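PDB 3UN6: ABC transporter substrate-binding protein from Staphylococcus aureus subsp. aureus NCTC 8325, which probably serves as the substrate-binding component of an ABC-type import system and carries bound zinc, its natural ligand and precise function being unknown. Local coordinates for residues A[191-203]-A[265-277]. Residues are numbered along the deposited sequence; the frame is centred on the assembly and turned at random.
Sequences VAEPFGALGEKLG and FKQSRDVLTQSAA. With PO4 (phosphate ion), chain D.
Val271 meets segment 191-203 with both of its methyls: CG1, anti to the backbone N (chi1 162°), lies 3.6 Å from CB of Pro194, just ahead of helix 195-201, while CG2 packs against Lys201 CD at 3.7 Å. Gln267 follows a bent path from its CB. Its CG lies 3.8 Å from Pro194 CG, and the turn at chi2 (-65°) carries the amide across Leu198 and Phe195. There OE1 comes to 3.6 Å from Leu198 CD1, and NE2 approaches Phe195 CE1 obliquely, with amide and ring planes perpendicular. Lys201 runs out to a salt bridge from NZ to Asp270 OD2 (2.8 Å), an oxygen that also accepts from the hydroxyl of the N-cap residue Ser268. Further along helix 269-277, Gln274 stretches past Ala197 CB and gives a weak hydrogen bond from NE2 to Glu200 OE1 (3.4 Å); the other carboxylate oxygen of Glu200 is held by Thr207. Glu193 OE1 accepts from the backbone N atoms of both Gly196 and Ala197. The Phe195 side chain is about 6 Å from a bound zinc ion. The helical segments run at 137°, joining the turn after strand 188-192, with its cis-Pro194, to helix 269-277 in a periplasmic-binding-protein-like fold.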
ATOM      1  N   VAL A 191       8.322   4.357   2.062  1.00 21.46           N
ATOM      2  CA  VAL A 191       6.893   4.550   2.198  1.00 19.52           C
ATOM      3  C   VAL A 191       6.255   4.677   0.829  1.00 19.95           C
ATOM      4  O   VAL A 191       6.962   4.758  -0.181  1.00 18.26           O
ATOM      5  CB  VAL A 191       6.624   5.838   2.987  1.00 20.74           C
ATOM      6  CG1 VAL A 191       7.114   7.065   2.163  1.00 19.08           C
ATOM      7  CG2 VAL A 191       5.148   5.961   3.368  1.00 21.44           C
ATOM      8  N   ALA A 192       4.919   4.630   0.790  1.00 20.17           N
ATOM      9  CA  ALA A 192       4.206   4.814  -0.459  1.00 20.16           C
ATOM     10  C   ALA A 192       4.180   6.296  -0.776  1.00 20.60           C
ATOM     11  O   ALA A 192       4.188   7.132   0.130  1.00 19.80           O
ATOM     12  CB  ALA A 192       2.771   4.291  -0.347  1.00 20.39           C
ATOM     13  N   GLU A 193       4.136   6.632  -2.049  1.00 21.19           N
ATOM     14  CA  GLU A 193       3.949   8.026  -2.409  1.00 23.15           C
ATOM     15  C   GLU A 193       2.547   8.371  -1.911  1.00 22.30           C
ATOM     16  O   GLU A 193       1.720   7.475  -1.737  1.00 21.24           O
ATOM     17  CB  GLU A 193       4.102   8.227  -3.898  1.00 25.34           C
ATOM     18  CG  GLU A 193       5.544   8.058  -4.392  1.00 29.59           C
ATOM     19  CD  GLU A 193       6.520   9.157  -3.902  1.00 36.34           C
ATOM     20  OE1 GLU A 193       6.315   9.740  -2.815  1.00 34.64           O
ATOM     21  OE2 GLU A 193       7.527   9.412  -4.607  1.00 40.02           O
ATOM     22  N   PRO A 194       2.270   9.663  -1.675  1.00 21.77           N
ATOM     23  CA  PRO A 194       3.093  10.814  -1.926  1.00 22.78           C
ATOM     24  C   PRO A 194       4.051  11.220  -0.810  1.00 23.29           C
ATOM     25  O   PRO A 194       4.612  12.295  -0.890  1.00 23.01           O
ATOM     26  CB  PRO A 194       2.049  11.905  -2.109  1.00 23.17           C
ATOM     27  CG  PRO A 194       0.991  11.533  -1.119  1.00 22.43           C
ATOM     28  CD  PRO A 194       1.015  10.047  -1.011  1.00 23.99           C
ATOM     29  N   PHE A 195       4.292  10.353   0.167  1.00 23.68           N
ATOM     30  CA  PHE A 195       5.117  10.748   1.308  1.00 24.97           C
ATOM     31  C   PHE A 195       6.613  10.865   1.047  1.00 26.13           C
ATOM     32  O   PHE A 195       7.331  11.441   1.852  1.00 28.59           O
ATOM     33  CB  PHE A 195       4.709   9.969   2.569  1.00 25.47           C
ATOM     34  CG  PHE A 195       3.316  10.312   2.995  1.00 24.76           C
ATOM     35  CD1 PHE A 195       3.061  11.548   3.613  1.00 27.13           C
ATOM     36  CD2 PHE A 195       2.250   9.509   2.638  1.00 23.01           C
ATOM     37  CE1 PHE A 195       1.767  11.936   3.953  1.00 29.67           C
ATOM     38  CE2 PHE A 195       0.923   9.881   2.982  1.00 25.58           C
ATOM     39  CZ  PHE A 195       0.695  11.115   3.635  1.00 27.45           C
ATOM     40  N   GLY A 196       7.073  10.387  -0.108  1.00 26.03           N
ATOM     41  CA  GLY A 196       8.468  10.582  -0.497  1.00 26.18           C
ATOM     42  C   GLY A 196       8.574  11.938  -1.173  1.00 27.63           C
ATOM     43  O   GLY A 196       9.407  12.780  -0.800  1.00 26.17           O
ATOM     44  N   ALA A 197       7.708  12.158  -2.162  1.00 26.58           N
ATOM     45  CA  ALA A 197       7.684  13.412  -2.872  1.00 27.29           C
ATOM     46  C   ALA A 197       7.497  14.547  -1.859  1.00 28.95           C
ATOM     47  O   ALA A 197       8.121  15.596  -1.983  1.00 28.49           O
ATOM     48  CB  ALA A 197       6.572  13.416  -3.905  1.00 27.67           C
ATOM     49  N   LEU A 198       6.657  14.329  -0.842  1.00 27.86           N
ATOM     50  CA  LEU A 198       6.428  15.359   0.175  1.00 29.16           C
ATOM     51  C   LEU A 198       7.728  15.633   0.941  1.00 31.36           C
ATOM     52  O   LEU A 198       8.041  16.786   1.225  1.00 31.09           O
ATOM     53  CB  LEU A 198       5.304  14.963   1.136  1.00 28.93           C
ATOM     54  CG  LEU A 198       4.881  16.033   2.135  1.00 27.65           C
ATOM     55  CD1 LEU A 198       4.370  17.288   1.430  1.00 27.75           C
ATOM     56  CD2 LEU A 198       3.820  15.487   3.115  1.00 24.71           C
ATOM     57  N   GLY A 199       8.488  14.581   1.253  1.00 30.93           N
ATOM     58  CA  GLY A 199       9.785  14.753   1.914  1.00 33.22           C
ATOM     59  C   GLY A 199      10.720  15.679   1.130  1.00 35.40           C
ATOM     60  O   GLY A 199      11.451  16.489   1.713  1.00 36.40           O
ATOM     61  N   GLU A 200      10.694  15.572  -0.196  1.00 36.13           N
ATOM     62  CA  GLU A 200      11.530  16.428  -1.028  1.00 38.62           C
ATOM     63  C   GLU A 200      11.057  17.861  -0.952  1.00 40.35           C
ATOM     64  O   GLU A 200      11.857  18.755  -0.797  1.00 39.80           O
ATOM     65  CB  GLU A 200      11.519  15.983  -2.487  1.00 38.92           C
ATOM     66  CG  GLU A 200      12.166  14.649  -2.726  1.00 41.17           C
ATOM     67  CD  GLU A 200      12.392  14.365  -4.205  1.00 46.24           C
ATOM     68  OE1 GLU A 200      11.684  14.958  -5.050  1.00 53.95           O
ATOM     69  OE2 GLU A 200      13.274  13.539  -4.529  1.00 48.01           O
ATOM     70  N   LYS A 201       9.743  18.061  -1.079  1.00 42.56           N
ATOM     71  CA  LYS A 201       9.125  19.396  -1.028  1.00 45.60           C
ATOM     72  C   LYS A 201       9.247  19.989   0.370  1.00 47.57           C
ATOM     73  O   LYS A 201       9.751  21.085   0.536  1.00 48.59           O
ATOM     74  CB  LYS A 201       7.633  19.300  -1.399  1.00 45.98           C
ATOM     75  CG  LYS A 201       6.870  20.647  -1.628  1.00 49.57           C
ATOM     76  CD  LYS A 201       5.349  20.462  -1.419  1.00 51.60           C
ATOM     77  CE  LYS A 201       4.475  21.553  -2.071  1.00 56.21           C
ATOM     78  NZ  LYS A 201       4.276  21.342  -3.565  1.00 54.79           N
ATOM     79  N   LEU A 202       8.755  19.268   1.374  1.00 49.17           N
ATOM     80  CA  LEU A 202       8.800  19.759   2.743  1.00 50.71           C
ATOM     81  C   LEU A 202      10.180  19.631   3.286  1.00 52.37           C
ATOM     82  O   LEU A 202      10.567  18.601   3.846  1.00 51.94           O
ATOM     83  CB  LEU A 202       7.834  19.033   3.659  1.00 50.23           C
ATOM     84  CG  LEU A 202       6.386  19.459   3.559  1.00 50.74           C
ATOM     85  CD1 LEU A 202       5.594  18.725   4.639  1.00 53.17           C
ATOM     86  CD2 LEU A 202       6.256  20.956   3.718  1.00 50.80           C
ATOM     87  N   GLY A 203      10.930  20.699   3.104  1.00 54.41           N
ATOM     88  CA  GLY A 203      12.266  20.734   3.578  1.00 55.78           C
ATOM     89  C   GLY A 203      13.203  19.864   2.769  1.00 55.85           C
ATOM     90  O   GLY A 203      13.241  19.928   1.532  1.00 56.65           O
ATOM     91  N   PHE A 265      -6.812  14.034  -1.883  1.00 30.75           N
ATOM     92  CA  PHE A 265      -5.691  14.149  -0.960  1.00 30.52           C
ATOM     93  C   PHE A 265      -5.222  15.570  -0.643  1.00 31.37           C
ATOM     94  O   PHE A 265      -5.243  16.465  -1.501  1.00 30.41           O
ATOM     95  CB  PHE A 265      -4.500  13.318  -1.457  1.00 30.55           C
ATOM     96  CG  PHE A 265      -4.808  11.875  -1.704  1.00 31.89           C
ATOM     97  CD1 PHE A 265      -5.899  11.244  -1.109  1.00 34.29           C
ATOM     98  CD2 PHE A 265      -3.927  11.105  -2.431  1.00 33.70           C
ATOM     99  CE1 PHE A 265      -6.145   9.906  -1.327  1.00 35.49           C
ATOM    100  CE2 PHE A 265      -4.165   9.755  -2.639  1.00 33.85           C
ATOM    101  CZ  PHE A 265      -5.269   9.156  -2.085  1.00 36.15           C
ATOM    102  N   LYS A 266      -4.779  15.753   0.603  1.00 32.35           N
ATOM    103  CA  LYS A 266      -4.208  17.012   1.054  1.00 33.37           C
ATOM    104  C   LYS A 266      -2.760  17.127   0.567  1.00 32.66           C
ATOM    105  O   LYS A 266      -1.814  17.107   1.369  1.00 33.73           O
ATOM    106  CB  LYS A 266      -4.260  17.153   2.592  1.00 34.27           C
ATOM    107  CG  LYS A 266      -5.648  17.426   3.139  1.00 39.65           C
ATOM    108  CD  LYS A 266      -5.663  17.644   4.650  1.00 45.74           C
ATOM    109  CE  LYS A 266      -5.311  16.359   5.404  1.00 50.17           C
ATOM    110  NZ  LYS A 266      -5.405  16.479   6.894  1.00 53.48           N
ATOM    111  N   GLN A 267      -2.604  17.247  -0.748  1.00 29.96           N
ATOM    112  CA  GLN A 267      -1.311  17.411  -1.384  1.00 29.94           C
ATOM    113  C   GLN A 267      -1.508  18.294  -2.602  1.00 29.09           C
ATOM    114  O   GLN A 267      -2.604  18.359  -3.165  1.00 28.53           O
ATOM    115  CB  GLN A 267      -0.746  16.051  -1.864  1.00 28.86           C
ATOM    116  CG  GLN A 267      -0.666  14.956  -0.777  1.00 29.88           C
ATOM    117  CD  GLN A 267       0.314  15.289   0.332  1.00 30.08           C
ATOM    118  OE1 GLN A 267       1.130  16.199   0.194  1.00 32.11           O
ATOM    119  NE2 GLN A 267       0.245  14.537   1.439  1.00 32.17           N
ATOM    120  N   SER A 268      -0.445  18.953  -3.017  1.00 30.07           N
ATOM    121  CA  SER A 268      -0.501  19.782  -4.213  1.00 29.97           C
ATOM    122  C   SER A 268      -0.414  18.911  -5.475  1.00 29.04           C
ATOM    123  O   SER A 268      -0.042  17.726  -5.425  1.00 26.74           O
ATOM    124  CB  SER A 268       0.639  20.786  -4.212  1.00 31.23           C
ATOM    125  OG  SER A 268       1.862  20.129  -3.999  1.00 33.07           O
ATOM    126  N   ARG A 269      -0.708  19.524  -6.628  1.00 29.26           N
ATOM    127  CA  ARG A 269      -0.697  18.826  -7.896  1.00 29.62           C
ATOM    128  C   ARG A 269       0.731  18.386  -8.276  1.00 29.71           C
ATOM    129  O   ARG A 269       0.930  17.309  -8.847  1.00 27.62           O
ATOM    130  CB  ARG A 269      -1.313  19.713  -8.984  1.00 32.10           C
ATOM    131  CG  ARG A 269      -1.540  18.982 -10.277  1.00 32.96           C
ATOM    132  CD  ARG A 269      -2.166  19.848 -11.374  1.00 35.95           C
ATOM    133  NE  ARG A 269      -2.420  18.976 -12.518  1.00 37.34           N
ATOM    134  CZ  ARG A 269      -3.491  18.204 -12.662  1.00 38.61           C
ATOM    135  NH1 ARG A 269      -4.475  18.212 -11.757  1.00 39.81           N
ATOM    136  NH2 ARG A 269      -3.586  17.416 -13.720  1.00 40.26           N
ATOM    137  N   ASP A 270       1.729  19.199  -7.955  1.00 29.62           N
ATOM    138  CA  ASP A 270       3.096  18.798  -8.299  1.00 30.72           C
ATOM    139  C   ASP A 270       3.531  17.555  -7.530  1.00 27.10           C
ATOM    140  O   ASP A 270       4.146  16.685  -8.110  1.00 28.21           O
ATOM    141  CB  ASP A 270       4.096  19.932  -8.130  1.00 32.35           C
ATOM    142  CG  ASP A 270       4.143  20.473  -6.725  1.00 39.14           C
ATOM    143  OD1 ASP A 270       4.634  21.614  -6.557  1.00 51.57           O
ATOM    144  OD2 ASP A 270       3.690  19.778  -5.788  1.00 46.35           O
ATOM    145  N   VAL A 271       3.232  17.494  -6.233  1.00 24.59           N
ATOM    146  CA  VAL A 271       3.535  16.310  -5.426  1.00 24.58           C
ATOM    147  C   VAL A 271       2.780  15.078  -5.932  1.00 23.91           C
ATOM    148  O   VAL A 271       3.340  13.994  -5.949  1.00 24.56           O
ATOM    149  CB  VAL A 271       3.224  16.545  -3.926  1.00 24.58           C
ATOM    150  CG1 VAL A 271       3.097  15.209  -3.132  1.00 20.87           C
ATOM    151  CG2 VAL A 271       4.286  17.465  -3.328  1.00 22.01           C
ATOM    152  N   LEU A 272       1.530  15.253  -6.370  1.00 23.20           N
ATOM    153  CA  LEU A 272       0.707  14.117  -6.799  1.00 24.15           C
ATOM    154  C   LEU A 272       1.012  13.661  -8.243  1.00 23.48           C
ATOM    155  O   LEU A 272       0.808  12.485  -8.572  1.00 24.09           O
ATOM    156  CB  LEU A 272      -0.785  14.409  -6.581  1.00 22.58           C
ATOM    157  CG  LEU A 272      -1.171  14.527  -5.094  1.00 24.24           C
ATOM    158  CD1 LEU A 272      -2.548  15.137  -4.972  1.00 24.38           C
ATOM    159  CD2 LEU A 272      -1.090  13.156  -4.369  1.00 18.18           C
ATOM    160  N   THR A 273       1.513  14.578  -9.075  1.00 23.68           N
ATOM    161  CA  THR A 273       1.950  14.224 -10.433  1.00 24.72           C
ATOM    162  C   THR A 273       3.179  13.324 -10.308  1.00 24.39           C
ATOM    163  O   THR A 273       3.256  12.273 -10.939  1.00 24.86           O
ATOM    164  CB  THR A 273       2.258  15.465 -11.258  1.00 25.73           C
ATOM    165  OG1 THR A 273       1.056  16.232 -11.367  1.00 28.66           O
ATOM    166  CG2 THR A 273       2.728  15.078 -12.663  1.00 24.08           C
ATOM    167  N   GLN A 274       4.137  13.723  -9.474  1.00 23.86           N
ATOM    168  CA  GLN A 274       5.307  12.883  -9.229  1.00 24.20           C
ATOM    169  C   GLN A 274       4.879  11.505  -8.664  1.00 23.35           C
ATOM    170  O   GLN A 274       5.372  10.456  -9.097  1.00 24.57           O
ATOM    171  CB  GLN A 274       6.265  13.590  -8.261  1.00 24.56           C
ATOM    172  CG  GLN A 274       7.483  12.756  -7.846  1.00 27.21           C
ATOM    173  CD  GLN A 274       8.472  13.590  -7.060  1.00 32.14           C
ATOM    174  OE1 GLN A 274       8.563  14.791  -7.265  1.00 36.03           O
ATOM    175  NE2 GLN A 274       9.210  12.966  -6.173  1.00 31.56           N
ATOM    176  N   SER A 275       3.943  11.526  -7.712  1.00 22.91           N
ATOM    177  CA  SER A 275       3.452  10.318  -7.055  1.00 21.17           C
ATOM    178  C   SER A 275       2.771   9.371  -8.039  1.00 23.91           C
ATOM    179  O   SER A 275       3.010   8.158  -8.017  1.00 21.93           O
ATOM    180  CB  SER A 275       2.478  10.702  -5.943  1.00 21.99           C
ATOM    181  OG  SER A 275       3.139  11.473  -4.929  1.00 20.76           O
ATOM    182  N   ALA A 276       1.937   9.947  -8.902  1.00 23.45           N
ATOM    183  CA  ALA A 276       1.200   9.190  -9.886  1.00 25.86           C
ATOM    184  C   ALA A 276       2.105   8.667 -10.999  1.00 26.53           C
ATOM    185  O   ALA A 276       1.868   7.572 -11.524  1.00 26.61           O
ATOM    186  CB  ALA A 276       0.081  10.055 -10.473  1.00 25.73           C
ATOM    187  N   ALA A 277       3.141   9.433 -11.346  1.00 26.13           N
ATOM    188  CA  ALA A 277       4.067   9.020 -12.385  1.00 26.38           C
ATOM    189  C   ALA A 277       4.704   7.672 -12.050  1.00 27.26           C
ATOM    190  O   ALA A 277       4.915   6.878 -12.953  1.00 27.41           O
ATOM    191  CB  ALA A 277       5.142  10.063 -12.620  1.00 25.98           C
TER
HETATM  192  P   PO4 D 327      -9.184  16.320   7.630  0.50 42.53           P
HETATM  193  O1  PO4 D 327      -8.285  17.433   7.143  0.50 38.59           O
HETATM  194  O2  PO4 D 327     -10.036  15.833   6.486  0.50 42.52           O
HETATM  195  O3  PO4 D 327      -8.348  15.171   8.132  0.50 39.38           O
HETATM  196  O4  PO4 D 327     -10.074  16.866   8.721  0.50 42.28           O